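Long-range contacts in DMATS type aromatic prenyltransferase (Streptomyces coelicolor, PDB 6ZS0), which catalyses the prenylation of tryptophan, probably by moving a dimethylallyl group from its diphosphate to C5 of the indole ring: residues P63-S67 and M78-E83; R16-V20 and R307-L312; G322-A328 and T340-E346; S186-A192 and K204-D210; L47-P52 and E346-V350. One frame throughout, in Å; residues are numbered along the deposited sequence.

Interaction 1. Residues P63-S67 and M78-E83; sequences PVEFS and MRVLVE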
# COMPACT_ATOMS: atom_id res chain seq x y z
N PRO A 63 4.67 6.80 9.34
CA PRO A 63 3.40 6.98 8.63
C PRO A 63 3.53 7.21 7.13
O PRO A 63 2.72 7.93 6.54
CB PRO A 63 2.84 8.22 9.32
CG PRO A 63 4.07 9.04 9.61
CD PRO A 63 5.11 8.02 10.04
N VAL A 64 4.56 6.60 6.54
CA VAL A 64 4.88 6.65 5.11
C VAL A 64 5.36 5.27 4.70
O VAL A 64 6.11 4.67 5.49
CB VAL A 64 5.95 7.69 4.79
CG1 VAL A 64 6.20 7.81 3.30
CG2 VAL A 64 5.61 9.07 5.37
N GLU A 65 4.96 4.84 3.52
CA GLU A 65 5.47 3.61 2.89
C GLU A 65 5.58 3.88 1.41
O GLU A 65 4.86 4.71 0.91
CB GLU A 65 4.53 2.43 3.15
CG GLU A 65 5.02 1.12 2.53
CD GLU A 65 4.05 -0.04 2.70
OE1 GLU A 65 2.99 -0.01 2.04
OE2 GLU A 65 4.37 -0.97 3.49
N PHE A 66 6.54 3.26 0.75
CA PHE A 66 6.71 3.44 -0.70
C PHE A 66 6.38 2.15 -1.42
O PHE A 66 6.36 1.07 -0.80
CB PHE A 66 8.14 3.85 -1.04
CG PHE A 66 8.53 5.15 -0.39
CD1 PHE A 66 9.31 5.17 0.76
CD2 PHE A 66 8.09 6.36 -0.92
CE1 PHE A 66 9.68 6.37 1.36
CE2 PHE A 66 8.45 7.55 -0.32
CZ PHE A 66 9.26 7.56 0.81
N SER A 67 6.08 2.26 -2.69
CA SER A 67 5.99 1.06 -3.55
C SER A 67 6.52 1.38 -4.94
O SER A 67 6.40 2.52 -5.39
CB SER A 67 4.59 0.50 -3.57
OG SER A 67 3.65 1.36 -4.21
N MET A 78 5.94 4.62 -9.31
CA MET A 78 6.22 4.81 -7.88
C MET A 78 4.97 5.32 -7.19
O MET A 78 4.29 6.20 -7.75
CB MET A 78 7.36 5.78 -7.68
CG MET A 78 7.66 6.05 -6.27
SD MET A 78 9.09 7.12 -6.19
CE MET A 78 9.05 7.58 -4.45
N ARG A 79 4.68 4.77 -6.02
CA ARG A 79 3.64 5.33 -5.13
C ARG A 79 4.23 5.65 -3.77
O ARG A 79 5.19 5.00 -3.33
CB ARG A 79 2.47 4.38 -4.97
CG ARG A 79 1.71 4.12 -6.25
CD ARG A 79 0.69 3.03 -6.06
NE ARG A 79 -0.20 2.99 -7.20
CZ ARG A 79 0.13 2.51 -8.40
NH1 ARG A 79 1.34 2.01 -8.62
NH2 ARG A 79 -0.76 2.54 -9.38
N VAL A 80 3.58 6.59 -3.09
CA VAL A 80 3.84 6.84 -1.65
C VAL A 80 2.51 6.79 -0.92
O VAL A 80 1.53 7.40 -1.40
CB VAL A 80 4.56 8.17 -1.39
CG1 VAL A 80 3.77 9.35 -1.91
CG2 VAL A 80 4.88 8.32 0.09
N LEU A 81 2.49 6.02 0.16
CA LEU A 81 1.32 5.84 1.03
C LEU A 81 1.57 6.65 2.30
O LEU A 81 2.67 6.55 2.88
CB LEU A 81 1.15 4.37 1.37
CG LEU A 81 -0.04 4.04 2.28
CD1 LEU A 81 -1.35 4.21 1.54
CD2 LEU A 81 0.11 2.64 2.81
N VAL A 82 0.60 7.45 2.71
CA VAL A 82 0.77 8.33 3.90
C VAL A 82 -0.50 8.33 4.72
O VAL A 82 -1.61 8.20 4.16
CB VAL A 82 1.16 9.77 3.49
CG1 VAL A 82 0.14 10.38 2.55
CG2 VAL A 82 1.31 10.66 4.70
N GLU A 83 -0.36 8.54 6.02
CA GLU A 83 -1.49 8.77 6.93
C GLU A 83 -1.51 10.25 7.29
O GLU A 83 -0.76 10.67 8.17
CB GLU A 83 -1.35 7.88 8.16
CG GLU A 83 -2.45 8.14 9.17
CD GLU A 83 -2.44 7.19 10.35
OE1 GLU A 83 -3.25 6.24 10.37
OE2 GLU A 83 -1.66 7.41 11.21
O HOH W 1 3.77 1.37 -7.11

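Interaction 2. Residues R16-V20 and R307-L312; sequences RLGSV and RALAAL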
# COMPACT_ATOMS: atom_id res chain seq x y z
N ARG A 16 15.22 10.18 -3.64
CA ARG A 16 16.19 9.18 -4.13
C ARG A 16 15.44 8.08 -4.86
O ARG A 16 15.88 7.67 -5.95
CB ARG A 16 17.07 8.65 -3.00
CG ARG A 16 17.96 9.72 -2.37
CD ARG A 16 18.93 9.13 -1.37
NE ARG A 16 18.24 8.36 -0.33
CZ ARG A 16 17.82 8.84 0.83
NH1 ARG A 16 18.03 10.11 1.13
NH2 ARG A 16 17.21 8.05 1.69
N LEU A 17 14.32 7.60 -4.32
CA LEU A 17 13.52 6.56 -4.98
C LEU A 17 12.92 7.11 -6.27
O LEU A 17 12.92 6.39 -7.25
CB LEU A 17 12.40 6.09 -4.04
CG LEU A 17 12.80 5.13 -2.94
CD1 LEU A 17 11.63 4.97 -1.97
CD2 LEU A 17 13.23 3.78 -3.51
N GLY A 18 12.42 8.35 -6.27
CA GLY A 18 11.83 9.00 -7.46
C GLY A 18 12.84 9.03 -8.60
O GLY A 18 12.46 8.72 -9.74
N SER A 19 14.10 9.32 -8.29
CA SER A 19 15.18 9.38 -9.32
C SER A 19 15.45 7.99 -9.86
O SER A 19 15.54 7.83 -11.10
CB SER A 19 16.41 10.00 -8.77
OG SER A 19 16.10 11.26 -8.21
N VAL A 20 15.52 6.99 -8.98
CA VAL A 20 15.68 5.57 -9.38
C VAL A 20 14.54 5.20 -10.33
O VAL A 20 14.80 4.48 -11.29
CB VAL A 20 15.75 4.63 -8.15
CG1 VAL A 20 15.64 3.16 -8.55
CG2 VAL A 20 17.03 4.87 -7.36
N ARG A 307 18.56 -1.00 -6.86
CA ARG A 307 18.89 0.42 -6.63
C ARG A 307 17.88 1.04 -5.66
O ARG A 307 18.29 1.90 -4.87
CB ARG A 307 18.92 1.19 -7.95
CG ARG A 307 20.05 0.74 -8.86
CD ARG A 307 20.24 1.64 -10.06
NE ARG A 307 19.73 1.01 -11.27
CZ ARG A 307 18.80 1.52 -12.08
NH1 ARG A 307 18.23 2.70 -11.83
NH2 ARG A 307 18.44 0.84 -13.15
N ALA A 308 16.61 0.63 -5.74
CA ALA A 308 15.53 1.17 -4.87
C ALA A 308 15.88 0.88 -3.41
O ALA A 308 15.74 1.77 -2.59
CB ALA A 308 14.21 0.58 -5.27
N LEU A 309 16.28 -0.34 -3.08
CA LEU A 309 16.64 -0.65 -1.68
C LEU A 309 17.78 0.24 -1.20
O LEU A 309 17.66 0.78 -0.11
CB LEU A 309 16.93 -2.15 -1.51
CG LEU A 309 15.74 -2.90 -0.93
CD1 LEU A 309 14.56 -2.82 -1.89
CD2 LEU A 309 16.10 -4.34 -0.61
N ALA A 310 18.83 0.46 -1.99
CA ALA A 310 19.97 1.32 -1.58
C ALA A 310 19.50 2.77 -1.42
O ALA A 310 20.02 3.45 -0.53
CB ALA A 310 21.10 1.16 -2.57
N ALA A 311 18.53 3.23 -2.21
CA ALA A 311 17.88 4.56 -2.08
C ALA A 311 17.19 4.70 -0.72
O ALA A 311 17.26 5.80 -0.14
CB ALA A 311 16.89 4.76 -3.19
N LEU A 312 16.50 3.66 -0.25
CA LEU A 312 15.78 3.70 1.05
C LEU A 312 16.80 3.91 2.16
O LEU A 312 16.56 4.73 3.05
CB LEU A 312 15.06 2.38 1.32
CG LEU A 312 13.79 2.08 0.53
CD1 LEU A 312 13.45 0.60 0.68
CD2 LEU A 312 12.64 2.94 1.00

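Interaction 3. Residues G322-A328 and T340-E346; sequences GLIAYLA and TAYLSSE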
# COMPACT_ATOMS: atom_id res chain seq x y z
N GLY A 322 12.64 -6.49 6.47
CA GLY A 322 11.50 -5.58 6.51
C GLY A 322 11.57 -4.48 5.47
O GLY A 322 10.54 -3.87 5.25
N LEU A 323 12.72 -4.24 4.85
CA LEU A 323 12.80 -3.20 3.80
C LEU A 323 11.83 -3.54 2.67
O LEU A 323 11.11 -2.65 2.22
CB LEU A 323 14.23 -3.04 3.29
CG LEU A 323 15.18 -2.39 4.28
CD1 LEU A 323 16.59 -2.33 3.72
CD2 LEU A 323 14.68 -1.02 4.68
N ILE A 324 11.79 -4.80 2.24
CA ILE A 324 10.68 -5.26 1.37
C ILE A 324 9.62 -5.87 2.29
O ILE A 324 9.84 -6.95 2.82
CB ILE A 324 11.15 -6.23 0.29
CG1 ILE A 324 12.18 -5.58 -0.63
CG2 ILE A 324 9.94 -6.75 -0.49
CD1 ILE A 324 12.77 -6.53 -1.66
N ALA A 325 8.51 -5.17 2.50
CA ALA A 325 7.45 -5.58 3.43
C ALA A 325 6.50 -6.58 2.75
O ALA A 325 6.21 -7.62 3.33
CB ALA A 325 6.69 -4.39 3.92
N TYR A 326 6.03 -6.25 1.56
CA TYR A 326 5.13 -7.12 0.78
C TYR A 326 5.63 -7.21 -0.66
O TYR A 326 6.24 -6.26 -1.17
CB TYR A 326 3.69 -6.59 0.72
CG TYR A 326 2.88 -6.68 1.99
CD1 TYR A 326 3.10 -5.83 3.04
CD2 TYR A 326 1.88 -7.63 2.12
CE1 TYR A 326 2.34 -5.91 4.20
CE2 TYR A 326 1.09 -7.71 3.25
CZ TYR A 326 1.34 -6.87 4.32
OH TYR A 326 0.55 -6.99 5.45
N LEU A 327 5.29 -8.31 -1.30
CA LEU A 327 5.31 -8.45 -2.76
C LEU A 327 3.89 -8.71 -3.23
O LEU A 327 3.15 -9.38 -2.54
CB LEU A 327 6.22 -9.61 -3.17
CG LEU A 327 7.71 -9.41 -2.94
CD1 LEU A 327 8.47 -10.67 -3.33
CD2 LEU A 327 8.24 -8.19 -3.66
N ALA A 328 3.53 -8.22 -4.40
CA ALA A 328 2.17 -8.40 -4.93
C ALA A 328 2.25 -8.72 -6.42
O ALA A 328 3.11 -8.15 -7.13
CB ALA A 328 1.31 -7.18 -4.70
N THR A 340 4.55 -5.76 -7.80
CA THR A 340 4.73 -4.58 -6.94
C THR A 340 5.53 -4.98 -5.70
O THR A 340 5.22 -6.00 -5.13
CB THR A 340 3.39 -3.93 -6.58
OG1 THR A 340 2.68 -3.61 -7.78
CG2 THR A 340 3.58 -2.65 -5.80
N ALA A 341 6.52 -4.16 -5.35
CA ALA A 341 7.31 -4.28 -4.11
C ALA A 341 6.91 -3.12 -3.22
O ALA A 341 7.00 -2.00 -3.66
CB ALA A 341 8.80 -4.28 -4.40
N TYR A 342 6.45 -3.44 -2.01
CA TYR A 342 6.13 -2.45 -0.96
C TYR A 342 7.38 -2.28 -0.11
O TYR A 342 7.87 -3.30 0.44
CB TYR A 342 4.88 -2.88 -0.18
CG TYR A 342 3.68 -2.85 -1.08
CD1 TYR A 342 3.41 -3.90 -1.94
CD2 TYR A 342 2.91 -1.71 -1.20
CE1 TYR A 342 2.37 -3.86 -2.84
CE2 TYR A 342 1.87 -1.65 -2.10
CZ TYR A 342 1.60 -2.71 -2.94
OH TYR A 342 0.57 -2.64 -3.84
N LEU A 343 7.85 -1.05 0.01
CA LEU A 343 9.16 -0.72 0.60
C LEU A 343 8.98 0.11 1.87
O LEU A 343 8.35 1.19 1.82
CB LEU A 343 10.01 0.03 -0.43
CG LEU A 343 10.18 -0.71 -1.76
CD1 LEU A 343 10.92 0.15 -2.78
CD2 LEU A 343 10.86 -2.05 -1.58
N SER A 344 9.55 -0.39 2.96
CA SER A 344 9.43 0.20 4.30
C SER A 344 10.34 1.42 4.41
O SER A 344 11.50 1.34 4.03
CB SER A 344 9.79 -0.85 5.35
OG SER A 344 8.86 -1.93 5.33
N SER A 345 9.86 2.52 4.98
CA SER A 345 10.69 3.71 5.24
C SER A 345 11.69 3.45 6.37
O SER A 345 12.82 3.87 6.28
CB SER A 345 9.81 4.90 5.50
OG SER A 345 10.58 5.96 6.03
N GLU A 346 11.27 2.78 7.44
CA GLU A 346 12.13 2.42 8.61
C GLU A 346 12.74 3.69 9.21
O GLU A 346 13.88 3.67 9.66
CB GLU A 346 13.10 1.31 8.18
CG GLU A 346 12.34 0.01 7.89
CD GLU A 346 13.12 -1.29 7.91
OE1 GLU A 346 14.30 -1.26 8.23
OE2 GLU A 346 12.51 -2.33 7.60

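Interaction 4. Residues S186-A192 and K204-D210; sequences SGYPFLA and KVYLRHD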
# COMPACT_ATOMS: atom_id res chain seq x y z
N SER A 186 -11.18 -13.71 5.79
CA SER A 186 -11.17 -13.67 7.27
C SER A 186 -11.53 -12.28 7.76
O SER A 186 -11.56 -12.08 8.98
CB SER A 186 -9.84 -14.12 7.83
OG SER A 186 -9.27 -15.17 7.05
N GLY A 187 -11.78 -11.34 6.86
CA GLY A 187 -11.90 -9.92 7.21
C GLY A 187 -11.78 -9.04 5.99
O GLY A 187 -11.45 -9.53 4.88
N TYR A 188 -12.11 -7.76 6.16
CA TYR A 188 -12.16 -6.73 5.11
C TYR A 188 -11.31 -5.57 5.59
O TYR A 188 -11.83 -4.61 6.15
CB TYR A 188 -13.61 -6.31 4.84
CG TYR A 188 -14.49 -7.45 4.46
CD1 TYR A 188 -14.55 -7.90 3.15
CD2 TYR A 188 -15.21 -8.14 5.41
CE1 TYR A 188 -15.31 -9.00 2.79
CE2 TYR A 188 -15.98 -9.23 5.08
CZ TYR A 188 -16.03 -9.67 3.77
OH TYR A 188 -16.79 -10.75 3.43
N PRO A 189 -9.97 -5.65 5.45
CA PRO A 189 -9.11 -4.64 6.08
C PRO A 189 -9.21 -3.24 5.47
O PRO A 189 -8.98 -2.30 6.19
CB PRO A 189 -7.69 -5.20 5.99
CG PRO A 189 -7.75 -6.24 4.89
CD PRO A 189 -9.19 -6.74 4.82
N PHE A 190 -9.56 -3.12 4.20
CA PHE A 190 -9.61 -1.81 3.51
C PHE A 190 -10.69 -1.80 2.46
O PHE A 190 -10.91 -2.86 1.81
CB PHE A 190 -8.31 -1.48 2.78
CG PHE A 190 -7.07 -1.59 3.63
CD1 PHE A 190 -6.74 -0.58 4.51
CD2 PHE A 190 -6.21 -2.67 3.51
CE1 PHE A 190 -5.60 -0.67 5.29
CE2 PHE A 190 -5.08 -2.77 4.31
CZ PHE A 190 -4.78 -1.77 5.20
N LEU A 191 -11.33 -0.65 2.28
CA LEU A 191 -11.96 -0.31 1.01
C LEU A 191 -11.27 0.93 0.47
O LEU A 191 -11.05 1.90 1.26
CB LEU A 191 -13.45 -0.07 1.22
CG LEU A 191 -14.25 0.16 -0.06
CD1 LEU A 191 -15.60 -0.52 0.07
CD2 LEU A 191 -14.40 1.64 -0.35
N ALA A 192 -10.90 0.91 -0.79
CA ALA A 192 -10.16 2.03 -1.40
C ALA A 192 -10.88 2.56 -2.64
O ALA A 192 -11.60 1.82 -3.31
CB ALA A 192 -8.77 1.61 -1.71
N LYS A 204 -12.09 -0.54 -4.78
CA LYS A 204 -11.18 -1.66 -4.48
C LYS A 204 -11.56 -2.23 -3.12
O LYS A 204 -11.63 -1.44 -2.16
CB LYS A 204 -9.73 -1.17 -4.51
CG LYS A 204 -9.27 -0.62 -5.86
CD LYS A 204 -7.90 0.05 -5.80
CE LYS A 204 -7.10 -0.16 -7.08
NZ LYS A 204 -6.51 -1.52 -7.14
N VAL A 205 -11.86 -3.52 -3.05
CA VAL A 205 -12.19 -4.20 -1.78
C VAL A 205 -11.02 -5.12 -1.44
O VAL A 205 -10.62 -5.91 -2.29
CB VAL A 205 -13.51 -5.00 -1.83
CG1 VAL A 205 -13.86 -5.57 -0.47
CG2 VAL A 205 -14.65 -4.14 -2.35
N TYR A 206 -10.49 -4.98 -0.24
CA TYR A 206 -9.39 -5.83 0.26
C TYR A 206 -9.96 -6.89 1.19
O TYR A 206 -10.84 -6.57 2.03
CB TYR A 206 -8.32 -5.01 0.97
CG TYR A 206 -7.49 -4.16 0.06
CD1 TYR A 206 -8.02 -3.04 -0.55
CD2 TYR A 206 -6.17 -4.48 -0.18
CE1 TYR A 206 -7.25 -2.26 -1.39
CE2 TYR A 206 -5.37 -3.68 -0.98
CZ TYR A 206 -5.92 -2.57 -1.59
OH TYR A 206 -5.18 -1.78 -2.43
N LEU A 207 -9.47 -8.12 1.06
CA LEU A 207 -9.81 -9.25 1.94
C LEU A 207 -8.55 -9.70 2.65
O LEU A 207 -7.50 -9.76 2.00
CB LEU A 207 -10.38 -10.41 1.11
CG LEU A 207 -11.87 -10.36 0.77
CD1 LEU A 207 -12.25 -9.10 0.08
CD2 LEU A 207 -12.25 -11.55 -0.10
N ARG A 208 -8.69 -10.07 3.91
CA ARG A 208 -7.64 -10.76 4.70
C ARG A 208 -7.78 -12.27 4.47
O ARG A 208 -8.93 -12.75 4.44
CB ARG A 208 -7.84 -10.42 6.18
CG ARG A 208 -6.62 -10.65 7.06
CD ARG A 208 -6.87 -10.21 8.50
NE ARG A 208 -8.04 -9.34 8.63
CZ ARG A 208 -8.02 -8.01 8.80
NH1 ARG A 208 -9.17 -7.36 8.84
NH2 ARG A 208 -6.89 -7.33 8.93
N HIS A 209 -6.66 -12.98 4.35
CA HIS A 209 -6.69 -14.45 4.16
C HIS A 209 -5.73 -15.07 5.16
O HIS A 209 -4.53 -14.98 4.99
CB HIS A 209 -6.34 -14.83 2.72
CG HIS A 209 -7.26 -14.26 1.71
ND1 HIS A 209 -8.56 -14.71 1.54
CD2 HIS A 209 -7.10 -13.23 0.84
CE1 HIS A 209 -9.14 -13.99 0.61
NE2 HIS A 209 -8.27 -13.08 0.18
N ASP A 210 -6.26 -15.64 6.22
CA ASP A 210 -5.46 -16.34 7.24
C ASP A 210 -5.06 -17.73 6.72
O ASP A 210 -5.94 -18.42 6.14
CB ASP A 210 -6.24 -16.44 8.54
CG ASP A 210 -6.67 -15.12 9.14
OD1 ASP A 210 -6.17 -14.08 8.71
OD2 ASP A 210 -7.52 -15.16 10.06
O HOH W 2 -10.79 -5.55 9.30
O HOH W 3 -12.75 -4.78 2.22

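Interaction 5. Residues L47-P52 and E346-V350; sequences LSLAPP and EAYTV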
# COMPACT_ATOMS: atom_id res chain seq x y z
N LEU A 47 13.15 12.84 14.50
CA LEU A 47 13.17 11.35 14.55
C LEU A 47 13.68 10.87 15.91
O LEU A 47 13.51 9.70 16.20
CB LEU A 47 14.03 10.81 13.40
CG LEU A 47 13.41 10.91 12.00
CD1 LEU A 47 14.28 10.17 11.00
CD2 LEU A 47 12.00 10.37 11.92
N SER A 48 14.25 11.75 16.73
CA SER A 48 14.72 11.44 18.09
C SER A 48 13.54 11.27 19.04
O SER A 48 13.77 10.74 20.15
CB SER A 48 15.66 12.50 18.59
OG SER A 48 15.03 13.74 18.59
N LEU A 49 12.35 11.75 18.66
CA LEU A 49 11.11 11.54 19.44
C LEU A 49 10.52 10.18 19.09
O LEU A 49 10.74 9.69 17.96
CB LEU A 49 10.09 12.65 19.17
CG LEU A 49 10.51 14.09 19.49
CD1 LEU A 49 9.29 14.98 19.57
CD2 LEU A 49 11.30 14.20 20.75
N ALA A 50 9.79 9.58 20.02
CA ALA A 50 8.96 8.38 19.76
C ALA A 50 8.08 8.65 18.54
O ALA A 50 7.73 9.80 18.28
CB ALA A 50 8.13 8.06 20.97
N PRO A 51 7.64 7.62 17.81
CA PRO A 51 6.65 7.81 16.75
C PRO A 51 5.38 8.45 17.30
O PRO A 51 4.99 8.14 18.43
CB PRO A 51 6.36 6.40 16.21
CG PRO A 51 7.47 5.52 16.77
CD PRO A 51 8.00 6.21 18.01
N PRO A 52 4.72 9.37 16.55
CA PRO A 52 3.68 10.25 17.11
C PRO A 52 2.38 9.57 17.58
O PRO A 52 1.77 10.02 18.56
CB PRO A 52 3.35 11.21 15.96
CG PRO A 52 3.80 10.47 14.72
CD PRO A 52 4.99 9.64 15.14
N GLU A 346 11.27 2.78 7.44
CA GLU A 346 12.13 2.42 8.61
C GLU A 346 12.74 3.69 9.21
O GLU A 346 13.88 3.67 9.66
CB GLU A 346 13.10 1.31 8.18
CG GLU A 346 12.34 0.01 7.89
CD GLU A 346 13.12 -1.29 7.91
OE1 GLU A 346 14.30 -1.26 8.23
OE2 GLU A 346 12.51 -2.33 7.60
N ALA A 347 11.94 4.75 9.35
CA ALA A 347 12.37 6.00 9.99
C ALA A 347 12.67 5.76 11.47
O ALA A 347 13.36 6.63 12.07
CB ALA A 347 11.32 7.06 9.83
N TYR A 348 12.10 4.70 12.07
CA TYR A 348 12.23 4.42 13.52
C TYR A 348 13.00 3.12 13.71
O TYR A 348 12.92 2.55 14.80
CB TYR A 348 10.85 4.44 14.14
CG TYR A 348 10.21 5.79 14.11
CD1 TYR A 348 10.73 6.84 14.86
CD2 TYR A 348 9.12 6.06 13.31
CE1 TYR A 348 10.16 8.10 14.83
CE2 TYR A 348 8.52 7.31 13.28
CZ TYR A 348 9.04 8.34 14.05
OH TYR A 348 8.47 9.57 14.00
N THR A 349 13.73 2.67 12.70
CA THR A 349 14.55 1.44 12.78
C THR A 349 16.01 1.88 12.60
O THR A 349 16.44 2.03 11.45
CB THR A 349 14.02 0.39 11.80
OG1 THR A 349 12.61 0.26 12.04
CG2 THR A 349 14.69 -0.95 11.96
N VAL A 350 16.68 2.14 13.73
CA VAL A 350 18.04 2.76 13.82
C VAL A 350 18.98 1.79 14.52
O VAL A 350 18.55 1.16 15.51
CB VAL A 350 18.00 4.11 14.57
O HOH W 4 14.17 7.49 14.71
O HOH W 5 9.42 11.10 15.94

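Interaction 1. Residues P63-S67 and M78-E83
Val-64, Phe-66 and Val-80 make the apolar centre of an antiparallel beta hairpin, built from strands 64-70 and 77-82 of the ABBA barrel. Val-80 is the middle piece: its CG2 comes within 3.5 Å of Val-64 CG1 and also meets Phe-66 CE2, at 3.7 Å. That methyl can do both because it stands anti to the backbone N of Val-80, while CG1 takes the place between N and the carbonyl carbon (chi1 59°). The Phe-66 ring and the Val-80 side chain rise from the sheet together, in the same direction. Met-78 comes to the same ring carbons with its chain fully extended, which carries CE to 3.9 Å from Phe-66 CD2. This is the outward face of the barrel wall, where Leu-17 of helix 6-20 and Leu-39 of helix 25-39 pack onto it.

Beneath these side chains runs the backbone ladder. Glu-65 faces Leu-81 and Ser-67 faces Arg-79 in hydrogen-bonded pairs, and the bond from Leu-81 N to Glu-65 O is almost straight (2.8 Å, 177°). Past the end of the strands, Glu-83 N still reaches Pro-63 O at 3.2 Å.

The more polar side is the opposite face, toward the barrel interior, where Leu-81 sits among Glu-65, Ser-67 and Arg-79. Here Ser-67 OG rests against Arg-79 CB, 3.3 Å away. A water bridges the pair: it sits 2.9 Å from Ser-67 OG and, in the guanidinium plane, accepts a bond from Arg-79 NH1 at 2.9 Å.

Interaction 2. Residues R16-V20 and R307-L312
Leu-17, Val-20 and Ala-311 lie at the heart of an antiparallel helix pair, the end of helix 6-20 against the end of helix 303-312, in the helical layer around the ABBA barrel. The short axes pass 8.8 Å apart at 164°, a close spacing consistent with the small Ala-308 and Ala-311 in the interface.

The apolar contacts come first. Leu-17 splits its two methyls: CD2 lies 3.8 Å from Ala-308 CB and is equally near Ala-311 CB, while CD1 meets Leu-312 CD2 at 3.7 Å. Val-20 covers the next turn, its CG1 standing 3.9 Å from Arg-307 CB, against the aliphatic root of that side chain. Barrel residues close the floor, with Phe-66 touching both Leu-17 and Leu-312.

The polar contact is a single grip at the exposed side. Arg-16 bends at chi3 (-55°), bringing its guanidinium edge onto the last turn of helix 303-312, where a positive charge would probably suit the carbonyl end of the helix. Gln-13 NE2, a turn earlier, takes the neighbouring carbonyl of Leu-312. Two nitrogens share one acceptor: Arg-16 NE uses a lone pair of Ala-311 O at 2.7 Å, and Arg-16 NH2 meets that oxygen almost head-on, at 2.9 Å.

Interaction 3. Residues G322-A328 and T340-E346
Ser-344 turns its OG anti to its own carbonyl carbon (chi1 -64°), and this swings the hydroxyl onto Gly-322 O, to which it donates a short bond of 2.6 Å. Tyr-342 uses a similar first torsion (-66°) to lay its ring along the neighbouring strand. Tyr-326 O and Ala-328 CB then come in at the ring's edge, near its plane, with Ala-328 CB 4.0 Å from Tyr-342 CE1.

The Glu-346 side chain crosses Leu-323 at about a right angle, placing OE1 3.6 Å from Leu-323 CD2; OE1 also makes a long, weak ion pair with Arg-315. Its other oxygen, OE2, approaches Gly-322 C to 3.2 Å, made possible by the absence of a side chain there. The adjoining amides of Leu-323 and Ile-324 are taken up by the Asp-284 carboxylate.

The backbone pairing has one irregularity. Ala-325 and Tyr-326 together face Tyr-342: Ala-325 N donates to Tyr-342 O at 2.9 Å, and Tyr-342 N returns a bond to Tyr-326 O of the same length. Ala-325 is twisted to a near-helical psi of -50°, and the amide of Tyr-326, though buried, has no partner in the model. Regular pairing resumes at Leu-327 with Ala-341.

Ile-324 and Leu-343 lie side by side under helix 303-312, where Leu-309 meets both, while the two tyrosines turn to the barrel side. The extra residue at Ala-325 and Tyr-326 is a beta bulge, lacking the second N-H bond of the classic type, in the last hairpin of an ABBA barrel, whose final strand pairs with strand 64-70.

Interaction 4. Residues S186-A192 and K204-D210
Arg-208 turns one face of its guanidinium to Pro-189, so that Pro-189 CG stands 4.1 Å above the plane, off toward the rim. This holds for one of its two modelled conformers, in which a chain anti to the backbone N (chi1 -160°) bends at chi3 to fold back along the other segment. In the backbone, Arg-208 O accepts from Ser-186 N at 2.8 Å in a nearly linear bond (178°), while Arg-208 N donates to Gly-187 O from well above the carbonyl plane.

Tyr-206 is the second centre. Phe-190 points its ring edge at one face of it, a T-shaped pair with centroids 5.5 Å apart and planes at 81°; Trp-135 meets Phe-190 in turn. Pro-189 and Phe-190 together lie opposite Tyr-206, an irregularity in the run-up to strand 191-195, which forms a hairpin of the ABBA barrel with strand 202-209. Tyr-206 N donates to Phe-190 O. Pro-189 has no N-H to offer, and its CD lies 3.2 Å from Tyr-206 O. A water donates to Tyr-206 O at 2.6 Å and to Phe-190 O at 2.7 Å, probably making up for the missing N-H. On the opposite side, toward helix 162-175, the Tyr-188 ring runs alongside Leu-207.

Ser-186, third, closes the exposed end. Its OG accepts from Asp-210 N at 3.2 Å, and its CB lies 3.4 Å from Asp-210 OD2.

Interaction 5. Residues L47-P52 and E346-V350
Pro-51 packs flat on the ring of Tyr-348, a CH-pi contact between a proline-containing surface loop and a type I beta turn, residues 346-349, that follows the last strand of the ABBA barrel. Pro-51 CG stands 3.8 Å from the ring centroid and only 9° off the normal, so it sits squarely over the middle of the face. CB and CA follow the ring outward, with Pro-51 CA 3.6 Å from Tyr-348 CZ, and the proline and the tyrosine run antiparallel over one another. The other face is covered from within its own turn by Ala-347 CB, offset toward the rim. A first torsion of -66°, with CG anti to the carbonyl carbon, carries the ring across into this slot.

Leu-47 finishes the tight part. Its CD2 meets Ala-347 CB at 4.0 Å, and Leu-6 and Phe-9 of helix 6-20 back this corner. The turn itself is held by Thr-349 N bonding to Glu-346 O, and by Asp-60 OD2, which binds Tyr-348 N and Thr-349 OG1.

The outer side is looser, and its polar links go through water. One water donates both to Leu-47 O, at 2.7 Å, and to Ala-347 O, at 2.9 Å, joining two backbone carbonyls that could not bond to each other. A second water lies at the ring edge, in plane, 2.6 Å from Tyr-348 OH and 2.8 Å from Leu-49 O, to which it is probably donating.

Interactions 1, 3 and 4 are hairpins of the same ten-stranded antiparallel barrel. Along the chain they come in the order 1, 4, 3, yet interactions 1 and 3 sit side by side, centres 10 Å apart, because first strand 64-70 pairs with last strand 338-344; the centre of interaction 4 lies 18 to 19 Å from theirs. Interaction 2 packs helices 6-20 and 303-312 outside that closing seam, and its leucines touch both neighbouring hairpins. Interaction 5 shares Glu-346 with interaction 3 and lies about 20 Å from the centre of the chain. Interactions 2 and 5 each join early and late parts of the chain, which so come together on the side where the barrel closes.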